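Local atomic coordinates of serine-rich secreted cell wall anchored (LPXTG-motif ) protein (Lactobacillus reuteri ATCC 53608, PDB entry 5NXK), a protein that probably mediates adhesion of the bacterium to its host in the gut through a pectate lyase-like beta-solenoid displayed at the cell wall. Residues D104-G109 with T131-K136; E214-T219 with K242-V247; Y221-D226 with D248-I253. All blocks are in the same frame, centred on the assembly; numbering follows the deposited sequence.

Contact 1. Residues D104-G109 with T131-K136; sequences DVTAYG and TLNSVK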
ATOM      1  N   ASP A 104      -1.954  -2.457 -13.466  1.00 27.89           N
ATOM      2  CA  ASP A 104      -1.200  -3.518 -14.141  1.00 30.53           C
ATOM      3  C   ASP A 104       0.283  -3.431 -13.799  1.00 31.86           C
ATOM      4  O   ASP A 104       1.152  -3.518 -14.655  1.00 36.67           O
ATOM      5  CB  ASP A 104      -1.420  -3.455 -15.657  1.00 34.64           C
ATOM      6  CG  ASP A 104      -2.877  -3.709 -16.035  1.00 42.94           C
ATOM      7  OD1 ASP A 104      -3.501  -4.596 -15.417  1.00 42.43           O
ATOM      8  OD2 ASP A 104      -3.407  -3.022 -16.930  1.00 46.71           O
ATOM      9  N   VAL A 105       0.554  -3.289 -12.512  1.00 33.68           N
ATOM     10  CA  VAL A 105       1.911  -3.157 -12.026  1.00 33.45           C
ATOM     11  C   VAL A 105       2.351  -4.442 -11.334  1.00 34.40           C
ATOM     12  O   VAL A 105       1.548  -5.113 -10.686  1.00 29.69           O
ATOM     13  CB  VAL A 105       2.020  -1.962 -11.059  1.00 32.56           C
ATOM     14  CG1 VAL A 105       3.235  -2.084 -10.144  1.00 30.36           C
ATOM     15  CG2 VAL A 105       2.036  -0.647 -11.842  1.00 30.69           C
ATOM     16  N   THR A 106       3.621  -4.794 -11.507  1.00 27.55           N
ATOM     17  CA  THR A 106       4.252  -5.829 -10.712  1.00 32.20           C
ATOM     18  C   THR A 106       5.335  -5.159  -9.876  1.00 33.07           C
ATOM     19  O   THR A 106       6.130  -4.413 -10.417  1.00 34.68           O
ATOM     20  CB  THR A 106       4.844  -6.941 -11.619  1.00 31.05           C
ATOM     21  OG1 THR A 106       3.794  -7.496 -12.418  1.00 31.01           O
ATOM     22  CG2 THR A 106       5.474  -8.050 -10.797  1.00 30.16           C
ATOM     23  N   ALA A 107       5.381  -5.405  -8.569  1.00 28.04           N
ATOM     24  CA  ALA A 107       6.348  -4.693  -7.738  1.00 27.58           C
ATOM     25  C   ALA A 107       7.126  -5.608  -6.813  1.00 34.96           C
ATOM     26  O   ALA A 107       6.591  -6.597  -6.291  1.00 34.71           O
ATOM     27  CB  ALA A 107       5.642  -3.601  -6.906  1.00 26.75           C
ATOM     28  N   TYR A 108       8.380  -5.240  -6.577  1.00 28.42           N
ATOM     29  CA  TYR A 108       9.226  -5.963  -5.645  1.00 33.75           C
ATOM     30  C   TYR A 108       9.889  -4.973  -4.708  1.00 32.35           C
ATOM     31  O   TYR A 108      10.429  -3.967  -5.154  1.00 33.08           O
ATOM     32  CB  TYR A 108      10.289  -6.784  -6.398  1.00 34.29           C
ATOM     33  CG  TYR A 108       9.701  -7.816  -7.339  1.00 36.10           C
ATOM     34  CD1 TYR A 108       9.329  -7.473  -8.636  1.00 32.36           C
ATOM     35  CD2 TYR A 108       9.511  -9.133  -6.925  1.00 35.39           C
ATOM     36  CE1 TYR A 108       8.786  -8.401  -9.490  1.00 31.49           C
ATOM     37  CE2 TYR A 108       8.960 -10.073  -7.774  1.00 39.49           C
ATOM     38  CZ  TYR A 108       8.597  -9.698  -9.058  1.00 36.44           C
ATOM     39  OH  TYR A 108       8.048 -10.626  -9.910  1.00 41.26           O
ATOM     40  N   GLY A 109       9.877  -5.269  -3.413  1.00 30.07           N
ATOM     41  CA  GLY A 109      10.515  -4.398  -2.440  1.00 26.32           C
ATOM     42  C   GLY A 109      10.345  -4.993  -1.066  1.00 25.81           C
ATOM     43  O   GLY A 109       9.701  -6.028  -0.925  1.00 27.04           O
ATOM     44  N   THR A 131       0.287  -7.133  -8.966  1.00 27.88           N
ATOM     45  CA  THR A 131       0.924  -8.056  -8.053  1.00 27.84           C
ATOM     46  C   THR A 131       2.046  -7.354  -7.322  1.00 32.34           C
ATOM     47  O   THR A 131       2.959  -6.790  -7.934  1.00 30.84           O
ATOM     48  CB  THR A 131       1.475  -9.291  -8.793  1.00 30.21           C
ATOM     49  OG1 THR A 131       0.404  -9.924  -9.500  1.00 31.83           O
ATOM     50  CG2 THR A 131       2.075 -10.292  -7.807  1.00 36.10           C
ATOM     51  N   LEU A 132       1.962  -7.388  -6.003  1.00 28.06           N
ATOM     52  CA  LEU A 132       2.928  -6.733  -5.142  1.00 32.31           C
ATOM     53  C   LEU A 132       3.719  -7.779  -4.363  1.00 34.63           C
ATOM     54  O   LEU A 132       3.122  -8.671  -3.751  1.00 28.98           O
ATOM     55  CB  LEU A 132       2.203  -5.777  -4.193  1.00 29.53           C
ATOM     56  CG  LEU A 132       1.223  -4.803  -4.871  1.00 26.60           C
ATOM     57  CD1 LEU A 132       0.523  -3.977  -3.821  1.00 24.48           C
ATOM     58  CD2 LEU A 132       1.951  -3.878  -5.847  1.00 31.81           C
ATOM     59  N   ASN A 133       5.047  -7.681  -4.374  1.00 27.00           N
ATOM     60  CA  ASN A 133       5.868  -8.686  -3.714  1.00 27.99           C
ATOM     61  C   ASN A 133       6.771  -8.078  -2.648  1.00 29.11           C
ATOM     62  O   ASN A 133       7.653  -7.287  -2.952  1.00 28.99           O
ATOM     63  CB  ASN A 133       6.709  -9.440  -4.748  1.00 28.56           C
ATOM     64  CG  ASN A 133       5.852 -10.135  -5.794  1.00 32.33           C
ATOM     65  OD1 ASN A 133       5.335 -11.236  -5.570  1.00 34.84           O
ATOM     66  ND2 ASN A 133       5.661  -9.473  -6.932  1.00 26.36           N
ATOM     67  N   SER A 134       6.518  -8.410  -1.393  1.00 29.13           N
ATOM     68  CA  SER A 134       7.408  -7.994  -0.319  1.00 30.56           C
ATOM     69  C   SER A 134       8.462  -9.086  -0.128  1.00 29.54           C
ATOM     70  O   SER A 134       8.159 -10.176   0.339  1.00 29.57           O
ATOM     71  CB  SER A 134       6.634  -7.728   0.970  1.00 31.46           C
ATOM     72  OG  SER A 134       7.504  -7.327   2.012  1.00 33.05           O
ATOM     73  N   VAL A 135       9.698  -8.772  -0.504  1.00 30.06           N
ATOM     74  CA  VAL A 135      10.799  -9.730  -0.552  1.00 31.53           C
ATOM     75  C   VAL A 135      12.038  -9.195   0.168  1.00 33.94           C
ATOM     76  O   VAL A 135      12.188  -7.983   0.349  1.00 33.44           O
ATOM     77  CB  VAL A 135      11.188 -10.063  -2.001  1.00 31.66           C
ATOM     78  CG1 VAL A 135      10.043 -10.753  -2.712  1.00 31.62           C
ATOM     79  CG2 VAL A 135      11.597  -8.798  -2.738  1.00 30.61           C
ATOM     80  N   LYS A 136      12.922 -10.102   0.576  1.00 33.93           N
ATOM     81  CA  LYS A 136      14.131  -9.719   1.303  1.00 36.07           C
ATOM     82  C   LYS A 136      15.225  -9.308   0.333  1.00 34.16           C
ATOM     83  O   LYS A 136      16.174  -8.606   0.686  1.00 32.40           O
ATOM     84  CB  LYS A 136      14.622 -10.872   2.182  1.00 38.02           C
ATOM     85  CG  LYS A 136      13.753 -11.148   3.388  1.00 38.75           C
ATOM     86  CD  LYS A 136      14.416 -12.153   4.313  1.00 49.42           C
ATOM     87  CE  LYS A 136      13.731 -12.180   5.668  1.00 60.66           C
ATOM     88  NZ  LYS A 136      12.463 -12.951   5.608  1.00 64.15           N
TER
HETATM   89  O   HOH W   1       5.355 -11.085  -9.237  1.00 42.58           O
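Val105 O receives Thr131 N at 2.9 Å, which starts the pairing of strand 105-109 with strand 129-134. The short strand axes lie 4.7 Å apart and only 6° from parallel. Thr106 stands beside Thr131 in this register, while its CG2 reaches obliquely toward Asn133 ND2. One residue on, Ala107 N donates to Thr131 O, and the Ala107 methyl meets Leu132 CD2 on the buried face of the sheet.

Ala107 O takes two bonds from Asn133: the backbone N at 2.7 Å and the side-chain ND2 at 3.1 Å, reaching it from opposite faces of the carbonyl plane. The Asn133 CG sits beside its own backbone N (chi1 -59°), which brings the amide back over the preceding strand. There it runs alongside the Tyr108 ring, the two planes 14° apart, with ND2 3.4 Å above the ring plane and offset toward the rim. A water joins Tyr108 OH to this same ND2, lying 2.8 Å from each of the two atoms.

Gly109 closes the pairing: its N donates to Asn133 O, and its O accepts Val135 N just after the strand ends.

Outside the pair, Asn133 OD1 bonds to Asn180 ND2, and the Tyr108 ring meets that of Tyr82, their planes nearly parallel. Such aligned like residues on successive coils are characteristic of parallel beta-solenoids. The amide of Asn133 is thus held at both ends: ND2 gives hydrogen bonds to a carbonyl and a water while the amide lies flat over the tyrosine ring, and OD1 is bound by the next coil, so that side-chain polarity reinforces the backbone hydrogen bonding.

Contact 2. Residues E214-T219 with K242-V247; sequences ENIGNT and KMSAKV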
ATOM      1  N   GLU A 214      -2.365 -14.500   0.556  1.00 27.20           N
ATOM      2  CA  GLU A 214      -2.238 -15.797   1.202  1.00 32.42           C
ATOM      3  C   GLU A 214      -0.818 -15.935   1.726  1.00 29.84           C
ATOM      4  O   GLU A 214       0.042 -16.505   1.067  1.00 30.39           O
ATOM      5  CB  GLU A 214      -2.579 -16.904   0.208  1.00 34.14           C
ATOM      6  CG  GLU A 214      -4.068 -16.931  -0.120  1.00 40.40           C
ATOM      7  CD  GLU A 214      -4.433 -17.992  -1.142  1.00 50.42           C
ATOM      8  OE1 GLU A 214      -3.787 -18.047  -2.215  1.00 54.78           O
ATOM      9  OE2 GLU A 214      -5.386 -18.751  -0.883  1.00 53.24           O
ATOM     10  N   ASN A 215      -0.591 -15.427   2.932  1.00 28.85           N
ATOM     11  CA  ASN A 215       0.756 -15.230   3.440  1.00 26.79           C
ATOM     12  C   ASN A 215       0.956 -15.851   4.809  1.00 31.64           C
ATOM     13  O   ASN A 215       1.775 -15.389   5.610  1.00 28.92           O
ATOM     14  CB  ASN A 215       1.053 -13.733   3.470  1.00 28.18           C
ATOM     15  CG  ASN A 215       1.102 -13.135   2.073  1.00 29.27           C
ATOM     16  OD1 ASN A 215       1.741 -13.697   1.181  1.00 29.76           O
ATOM     17  ND2 ASN A 215       0.431 -11.993   1.873  1.00 25.35           N
ATOM     18  N   ILE A 216       0.221 -16.931   5.046  1.00 31.58           N
ATOM     19  CA  ILE A 216       0.219 -17.616   6.327  1.00 33.46           C
ATOM     20  C   ILE A 216       1.614 -18.167   6.684  1.00 32.15           C
ATOM     21  O   ILE A 216       1.921 -18.382   7.855  1.00 31.84           O
ATOM     22  CB  ILE A 216      -0.848 -18.748   6.323  1.00 28.84           C
ATOM     23  CG1 ILE A 216      -1.151 -19.231   7.740  1.00 34.24           C
ATOM     24  CG2 ILE A 216      -0.442 -19.895   5.404  1.00 32.81           C
ATOM     25  CD1 ILE A 216      -2.524 -19.837   7.869  1.00 32.49           C
ATOM     26  N   GLY A 217       2.457 -18.387   5.683  1.00 34.62           N
ATOM     27  CA  GLY A 217       3.827 -18.818   5.930  1.00 34.43           C
ATOM     28  C   GLY A 217       4.731 -17.718   6.489  1.00 38.14           C
ATOM     29  O   GLY A 217       5.832 -17.990   6.974  1.00 33.67           O
ATOM     30  N   ASN A 218       4.262 -16.475   6.460  1.00 32.27           N
ATOM     31  CA  ASN A 218       5.150 -15.344   6.716  1.00 29.17           C
ATOM     32  C   ASN A 218       4.541 -14.210   7.536  1.00 30.38           C
ATOM     33  O   ASN A 218       5.130 -13.734   8.499  1.00 31.33           O
ATOM     34  CB  ASN A 218       5.634 -14.769   5.384  1.00 30.63           C
ATOM     35  CG  ASN A 218       6.398 -13.461   5.551  1.00 36.59           C
ATOM     36  OD1 ASN A 218       7.626 -13.463   5.679  1.00 36.67           O
ATOM     37  ND2 ASN A 218       5.672 -12.337   5.561  1.00 31.57           N
ATOM     38  N   THR A 219       3.365 -13.767   7.122  1.00 31.89           N
ATOM     39  CA  THR A 219       2.775 -12.535   7.632  1.00 26.51           C
ATOM     40  C   THR A 219       2.069 -12.735   8.971  1.00 30.83           C
ATOM     41  O   THR A 219       1.388 -13.736   9.169  1.00 28.60           O
ATOM     42  CB  THR A 219       1.805 -11.984   6.590  1.00 25.99           C
ATOM     43  OG1 THR A 219       2.546 -11.612   5.421  1.00 30.05           O
ATOM     44  CG2 THR A 219       1.049 -10.783   7.107  1.00 29.74           C
ATOM     45  N   LYS A 242      -9.357 -13.527  -0.501  1.00 22.73           N
ATOM     46  CA  LYS A 242      -8.731 -14.691   0.113  1.00 25.97           C
ATOM     47  C   LYS A 242      -7.504 -14.229   0.856  1.00 24.89           C
ATOM     48  O   LYS A 242      -6.579 -13.709   0.236  1.00 26.74           O
ATOM     49  CB  LYS A 242      -8.294 -15.736  -0.924  1.00 28.10           C
ATOM     50  CG  LYS A 242      -9.359 -16.402  -1.755  1.00 38.09           C
ATOM     51  CD  LYS A 242      -8.655 -17.290  -2.785  1.00 47.62           C
ATOM     52  CE  LYS A 242      -9.501 -18.463  -3.235  1.00 57.02           C
ATOM     53  NZ  LYS A 242     -10.531 -18.048  -4.217  1.00 65.36           N
ATOM     54  N   MET A 243      -7.492 -14.384   2.174  1.00 24.18           N
ATOM     55  CA  MET A 243      -6.330 -13.972   2.948  1.00 23.55           C
ATOM     56  C   MET A 243      -5.960 -14.987   4.024  1.00 27.68           C
ATOM     57  O   MET A 243      -6.829 -15.627   4.631  1.00 28.46           O
ATOM     58  CB  MET A 243      -6.558 -12.588   3.598  1.00 24.75           C
ATOM     59  CG  MET A 243      -7.052 -11.509   2.639  1.00 31.99           C
ATOM     60  SD  MET A 243      -7.070  -9.846   3.352  1.00 44.44           S
ATOM     61  CE  MET A 243      -8.179 -10.018   4.717  1.00 26.67           C
ATOM     62  N   SER A 244      -4.663 -15.089   4.294  1.00 22.96           N
ATOM     63  CA  SER A 244      -4.201 -15.898   5.409  1.00 22.10           C
ATOM     64  C   SER A 244      -2.965 -15.256   6.036  1.00 20.85           C
ATOM     65  O   SER A 244      -2.168 -14.634   5.346  1.00 23.87           O
ATOM     66  CB  SER A 244      -3.894 -17.325   4.961  1.00 23.96           C
ATOM     67  OG  SER A 244      -2.827 -17.335   4.025  1.00 27.17           O
ATOM     68  N   ALA A 245      -2.830 -15.406   7.351  1.00 24.91           N
ATOM     69  CA  ALA A 245      -1.727 -14.825   8.111  1.00 25.83           C
ATOM     70  C   ALA A 245      -1.535 -15.658   9.365  1.00 31.18           C
ATOM     71  O   ALA A 245      -2.408 -16.447   9.704  1.00 26.60           O
ATOM     72  CB  ALA A 245      -2.010 -13.372   8.464  1.00 26.63           C
ATOM     73  N   LYS A 246      -0.407 -15.499  10.057  1.00 29.69           N
ATOM     74  CA  LYS A 246      -0.177 -16.300  11.261  1.00 27.45           C
ATOM     75  C   LYS A 246      -1.120 -15.898  12.390  1.00 25.15           C
ATOM     76  O   LYS A 246      -1.670 -16.761  13.073  1.00 27.28           O
ATOM     77  CB  LYS A 246       1.279 -16.188  11.733  1.00 29.80           C
ATOM     78  CG  LYS A 246       2.314 -16.684  10.733  1.00 29.38           C
ATOM     79  CD  LYS A 246       3.727 -16.430  11.264  1.00 34.89           C
ATOM     80  CE  LYS A 246       4.789 -16.881  10.286  1.00 44.54           C
ATOM     81  NZ  LYS A 246       6.156 -16.470  10.727  1.00 49.84           N
ATOM     82  N   VAL A 247      -1.301 -14.595  12.597  1.00 24.65           N
ATOM     83  CA  VAL A 247      -2.022 -14.133  13.785  1.00 26.16           C
ATOM     84  C   VAL A 247      -3.441 -13.648  13.484  1.00 21.90           C
ATOM     85  O   VAL A 247      -4.399 -14.311  13.859  1.00 24.22           O
ATOM     86  CB  VAL A 247      -1.256 -13.012  14.502  1.00 27.45           C
ATOM     87  CG1 VAL A 247      -1.910 -12.722  15.841  1.00 27.19           C
ATOM     88  CG2 VAL A 247       0.212 -13.425  14.717  1.00 27.00           C
TER
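Ser244 O is gripped by two donors, Asn215 N at 3.0 Å across the contact and Asn222 ND2 from outside it; Asn215 N comes from above the carbonyl plane, 39° out of it. The hydroxyl of the same serine lies between its backbone N and carbonyl carbon (chi1 64°), a placement that turns OG back to the other chain segment. There it accepts a weak bond from Ile216 N at 3.2 Å and touches Ile216 CB at 3.3 Å.

Past this point strand 210-214 gives way to a tight turn, the corner by which one beta-solenoid coil passes from one sheet to the next. Asn215 O closes it by accepting both Asn218 N and Thr219 N, and the Asn215 amide is held by Asp187, Leu179 O and Asn181 N.

Thr219 O then meets Lys246 N at 2.7 Å with a nearly straight N-H...O angle of 177°. Lys246 lays its extended chain along the turn: CG is 3.4 Å from Ile216 O, and CE is 3.6 Å from both Gly217 O and Asn218 O. At the other end Glu214 and Lys242 run side by side, but Glu214 OE2 and Lys242 NZ stay 6.2 Å apart.

Contact 3. Residues Y221-D226 with D248-I253; sequences YNIKLD and DNVRII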
ATOM      1  N   TYR A 221      -0.043 -10.099  10.430  1.00 29.23           N
ATOM      2  CA  TYR A 221      -1.368  -9.519  10.167  1.00 29.36           C
ATOM      3  C   TYR A 221      -1.474  -9.137   8.699  1.00 25.85           C
ATOM      4  O   TYR A 221      -0.582  -8.478   8.178  1.00 24.93           O
ATOM      5  CB  TYR A 221      -1.640  -8.256  10.987  1.00 25.53           C
ATOM      6  CG  TYR A 221      -1.020  -8.170  12.347  1.00 27.17           C
ATOM      7  CD1 TYR A 221      -1.180  -9.181  13.278  1.00 26.50           C
ATOM      8  CD2 TYR A 221      -0.280  -7.050  12.709  1.00 32.29           C
ATOM      9  CE1 TYR A 221      -0.613  -9.086  14.533  1.00 34.24           C
ATOM     10  CE2 TYR A 221       0.291  -6.947  13.956  1.00 36.47           C
ATOM     11  CZ  TYR A 221       0.127  -7.968  14.866  1.00 37.85           C
ATOM     12  OH  TYR A 221       0.697  -7.863  16.117  1.00 40.67           O
ATOM     13  N   ASN A 222      -2.553  -9.528   8.023  1.00 25.13           N
ATOM     14  CA  ASN A 222      -2.729  -9.090   6.639  1.00 22.51           C
ATOM     15  C   ASN A 222      -2.992  -7.578   6.572  1.00 23.45           C
ATOM     16  O   ASN A 222      -2.369  -6.853   5.800  1.00 25.16           O
ATOM     17  CB  ASN A 222      -3.877  -9.839   5.962  1.00 25.05           C
ATOM     18  CG  ASN A 222      -3.614 -11.333   5.846  1.00 23.68           C
ATOM     19  OD1 ASN A 222      -4.343 -12.133   6.415  1.00 23.14           O
ATOM     20  ND2 ASN A 222      -2.565 -11.709   5.111  1.00 22.01           N
ATOM     21  N   ILE A 223      -3.942  -7.120   7.375  1.00 24.34           N
ATOM     22  CA  ILE A 223      -4.338  -5.720   7.373  1.00 24.82           C
ATOM     23  C   ILE A 223      -4.353  -5.186   8.798  1.00 24.60           C
ATOM     24  O   ILE A 223      -5.019  -5.728   9.672  1.00 25.44           O
ATOM     25  CB  ILE A 223      -5.725  -5.508   6.736  1.00 20.92           C
ATOM     26  CG1 ILE A 223      -5.761  -6.041   5.298  1.00 22.14           C
ATOM     27  CG2 ILE A 223      -6.110  -4.023   6.753  1.00 21.17           C
ATOM     28  CD1 ILE A 223      -7.169  -5.969   4.667  1.00 20.95           C
ATOM     29  N   LYS A 224      -3.580  -4.140   9.037  1.00 23.40           N
ATOM     30  CA  LYS A 224      -3.596  -3.500  10.330  1.00 25.57           C
ATOM     31  C   LYS A 224      -4.108  -2.080  10.151  1.00 25.13           C
ATOM     32  O   LYS A 224      -3.537  -1.290   9.394  1.00 22.47           O
ATOM     33  CB  LYS A 224      -2.209  -3.514  10.988  1.00 26.40           C
ATOM     34  CG  LYS A 224      -2.285  -3.066  12.432  1.00 25.75           C
ATOM     35  CD  LYS A 224      -0.949  -3.001  13.154  1.00 28.04           C
ATOM     36  CE  LYS A 224      -1.210  -2.675  14.623  1.00 37.74           C
ATOM     37  NZ  LYS A 224      -0.483  -3.569  15.542  1.00 53.54           N
ATOM     38  N   LEU A 225      -5.198  -1.775  10.843  1.00 23.38           N
ATOM     39  CA  LEU A 225      -5.887  -0.498  10.698  1.00 20.45           C
ATOM     40  C   LEU A 225      -5.705   0.297  11.999  1.00 19.97           C
ATOM     41  O   LEU A 225      -6.105  -0.167  13.071  1.00 21.56           O
ATOM     42  CB  LEU A 225      -7.376  -0.727  10.391  1.00 18.52           C
ATOM     43  CG  LEU A 225      -7.730  -1.468   9.087  1.00 20.07           C
ATOM     44  CD1 LEU A 225      -9.231  -1.789   9.018  1.00 19.49           C
ATOM     45  CD2 LEU A 225      -7.276  -0.708   7.836  1.00 17.68           C
ATOM     46  N   ASP A 226      -5.064   1.463  11.907  1.00 20.80           N
ATOM     47  CA  ASP A 226      -4.769   2.294  13.071  1.00 22.59           C
ATOM     48  C   ASP A 226      -5.186   3.752  12.830  1.00 28.20           C
ATOM     49  O   ASP A 226      -4.420   4.677  13.113  1.00 25.49           O
ATOM     50  CB  ASP A 226      -3.276   2.216  13.419  1.00 22.93           C
ATOM     51  CG  ASP A 226      -2.919   0.954  14.206  1.00 24.94           C
ATOM     52  OD1 ASP A 226      -3.677   0.584  15.135  1.00 26.08           O
ATOM     53  OD2 ASP A 226      -1.897   0.314  13.873  1.00 31.77           O
ATOM     54  N   ASP A 248      -3.581 -12.508  12.811  1.00 22.31           N
ATOM     55  CA  ASP A 248      -4.911 -11.960  12.498  1.00 26.45           C
ATOM     56  C   ASP A 248      -5.005 -11.608  11.017  1.00 24.30           C
ATOM     57  O   ASP A 248      -4.005 -11.266  10.407  1.00 25.57           O
ATOM     58  CB  ASP A 248      -5.233 -10.696  13.319  1.00 24.16           C
ATOM     59  CG  ASP A 248      -4.979 -10.858  14.819  1.00 34.59           C
ATOM     60  OD1 ASP A 248      -5.394 -11.870  15.423  1.00 31.78           O
ATOM     61  OD2 ASP A 248      -4.402  -9.918  15.407  1.00 33.63           O
ATOM     62  N   ASN A 249      -6.196 -11.675  10.430  1.00 22.82           N
ATOM     63  CA  ASN A 249      -6.333 -11.176   9.052  1.00 19.42           C
ATOM     64  C   ASN A 249      -6.541  -9.663   9.040  1.00 20.49           C
ATOM     65  O   ASN A 249      -5.891  -8.952   8.273  1.00 24.68           O
ATOM     66  CB  ASN A 249      -7.474 -11.867   8.318  1.00 21.92           C
ATOM     67  CG  ASN A 249      -7.322 -13.365   8.301  1.00 22.13           C
ATOM     68  OD1 ASN A 249      -8.159 -14.089   8.844  1.00 24.12           O
ATOM     69  ND2 ASN A 249      -6.245 -13.844   7.692  1.00 22.89           N
ATOM     70  N   VAL A 250      -7.439  -9.172   9.897  1.00 21.76           N
ATOM     71  CA  VAL A 250      -7.612  -7.726  10.075  1.00 20.80           C
ATOM     72  C   VAL A 250      -7.490  -7.395  11.547  1.00 21.32           C
ATOM     73  O   VAL A 250      -8.159  -7.995  12.396  1.00 25.85           O
ATOM     74  CB  VAL A 250      -8.968  -7.196   9.553  1.00 20.42           C
ATOM     75  CG1 VAL A 250      -9.042  -5.660   9.731  1.00 17.64           C
ATOM     76  CG2 VAL A 250      -9.172  -7.585   8.095  1.00 20.95           C
ATOM     77  N   ARG A 251      -6.626  -6.436  11.851  1.00 22.94           N
ATOM     78  CA  ARG A 251      -6.397  -6.055  13.231  1.00 24.48           C
ATOM     79  C   ARG A 251      -6.745  -4.594  13.481  1.00 20.88           C
ATOM     80  O   ARG A 251      -6.199  -3.708  12.842  1.00 21.29           O
ATOM     81  CB  ARG A 251      -4.945  -6.305  13.591  1.00 27.79           C
ATOM     82  CG  ARG A 251      -4.518  -5.874  14.979  1.00 26.41           C
ATOM     83  CD  ARG A 251      -3.577  -6.970  15.431  1.00 39.07           C
ATOM     84  NE  ARG A 251      -2.831  -6.678  16.631  1.00 42.27           N
ATOM     85  CZ  ARG A 251      -2.449  -7.601  17.503  1.00 38.95           C
ATOM     86  NH1 ARG A 251      -2.775  -8.882  17.325  1.00 35.80           N
ATOM     87  NH2 ARG A 251      -1.754  -7.236  18.569  1.00 38.52           N
ATOM     88  N   ILE A 252      -7.670  -4.358  14.408  1.00 23.86           N
ATOM     89  CA  ILE A 252      -8.008  -3.007  14.822  1.00 25.51           C
ATOM     90  C   ILE A 252      -7.835  -2.885  16.328  1.00 26.79           C
ATOM     91  O   ILE A 252      -8.760  -3.137  17.097  1.00 22.71           O
ATOM     92  CB  ILE A 252      -9.432  -2.633  14.438  1.00 27.78           C
ATOM     93  CG1 ILE A 252      -9.698  -3.027  12.977  1.00 23.85           C
ATOM     94  CG2 ILE A 252      -9.654  -1.119  14.657  1.00 25.27           C
ATOM     95  CD1 ILE A 252     -11.103  -2.756  12.514  1.00 24.70           C
ATOM     96  N   ILE A 253      -6.630  -2.502  16.727  1.00 27.09           N
ATOM     97  CA  ILE A 253      -6.276  -2.332  18.130  1.00 28.85           C
ATOM     98  C   ILE A 253      -5.510  -1.017  18.257  1.00 24.12           C
ATOM     99  O   ILE A 253      -4.503  -0.824  17.575  1.00 26.82           O
ATOM    100  CB  ILE A 253      -5.411  -3.520  18.652  1.00 27.68           C
ATOM    101  CG1 ILE A 253      -6.225  -4.826  18.650  1.00 25.31           C
ATOM    102  CG2 ILE A 253      -4.905  -3.240  20.060  1.00 28.14           C
ATOM    103  CD1 ILE A 253      -5.408  -6.068  19.113  1.00 29.57           C
TER
HETATM  104  O   HOH W   2      -1.922  -1.523  17.847  1.00 30.14           O
HETATM  105  O   HOH W   3      -1.373  -4.358  18.296  1.00 30.30           O
HETATM  106  O   HOH W   4      -4.613  -2.000  14.755  1.00 25.94           O
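Arg251 lies across the Tyr221 ring, its CD 3.8 Å from the ring centroid and 12° off the normal, a CH-pi contact over the face. Its guanidinium is turned 20° from the ring and has Tyr221 OH 3.4 Å above its plane, with Ile253 CD1 over the opposite face. A salt bridge holds this flat group: NH1 reaches Asp248 OD2 at 2.7 Å, in the guanidinium plane. NH2 has a second acid, Asp156, and shares a water with Lys224 NZ; Lys224 NZ itself lies 4.0 Å from Arg251 NE, and the two carboxylates probably offset the gathered positive charge.

Behind this shell, Asn249 ND2 donates to Asn222 OD1 at 2.9 Å, almost straight at 177°, the amides nearly coplanar. Asn222 ND2 bonds to Asp187. The hydrogen-bonded asparagines, one per coil, mark the corner where both segments turn, and Asn282 continues the row through Asn249 OD1. Backbone bonds set the parallel register, Ile223 O taking Arg251 N and Leu225 N giving to Arg251 O.

Inside the solenoid, Leu225 CD1 touches Val250 CG1 at 3.9 Å. The pair is central in its parallel sheet, between strands 186-191 and 283-285, with Phe233 of strand 230-235 packed against Ile223 and Val250.

From the N terminus, contact 1 comes first, closing a loop of 21 residues between 104-109 and 131-136, and it is complete before the other two begin. Contacts 2 and 3, closing loops of 22 and 21 residues, then cross: the chain runs through 214-219 and 221-226 before reaching 242-247 and 248-253. Each loop is about one solenoid coil. Contact 1 and the Glu214 end of contact 2 belong to the same long parallel sheet, their centres about 16 Å apart. At contact 2 the chain leaves this sheet and turns the corner into the four-stranded sheet of contact 3, where Ala245 packs on Asn222. Contacts 1 and 3 do not touch, with centres about 21 Å apart.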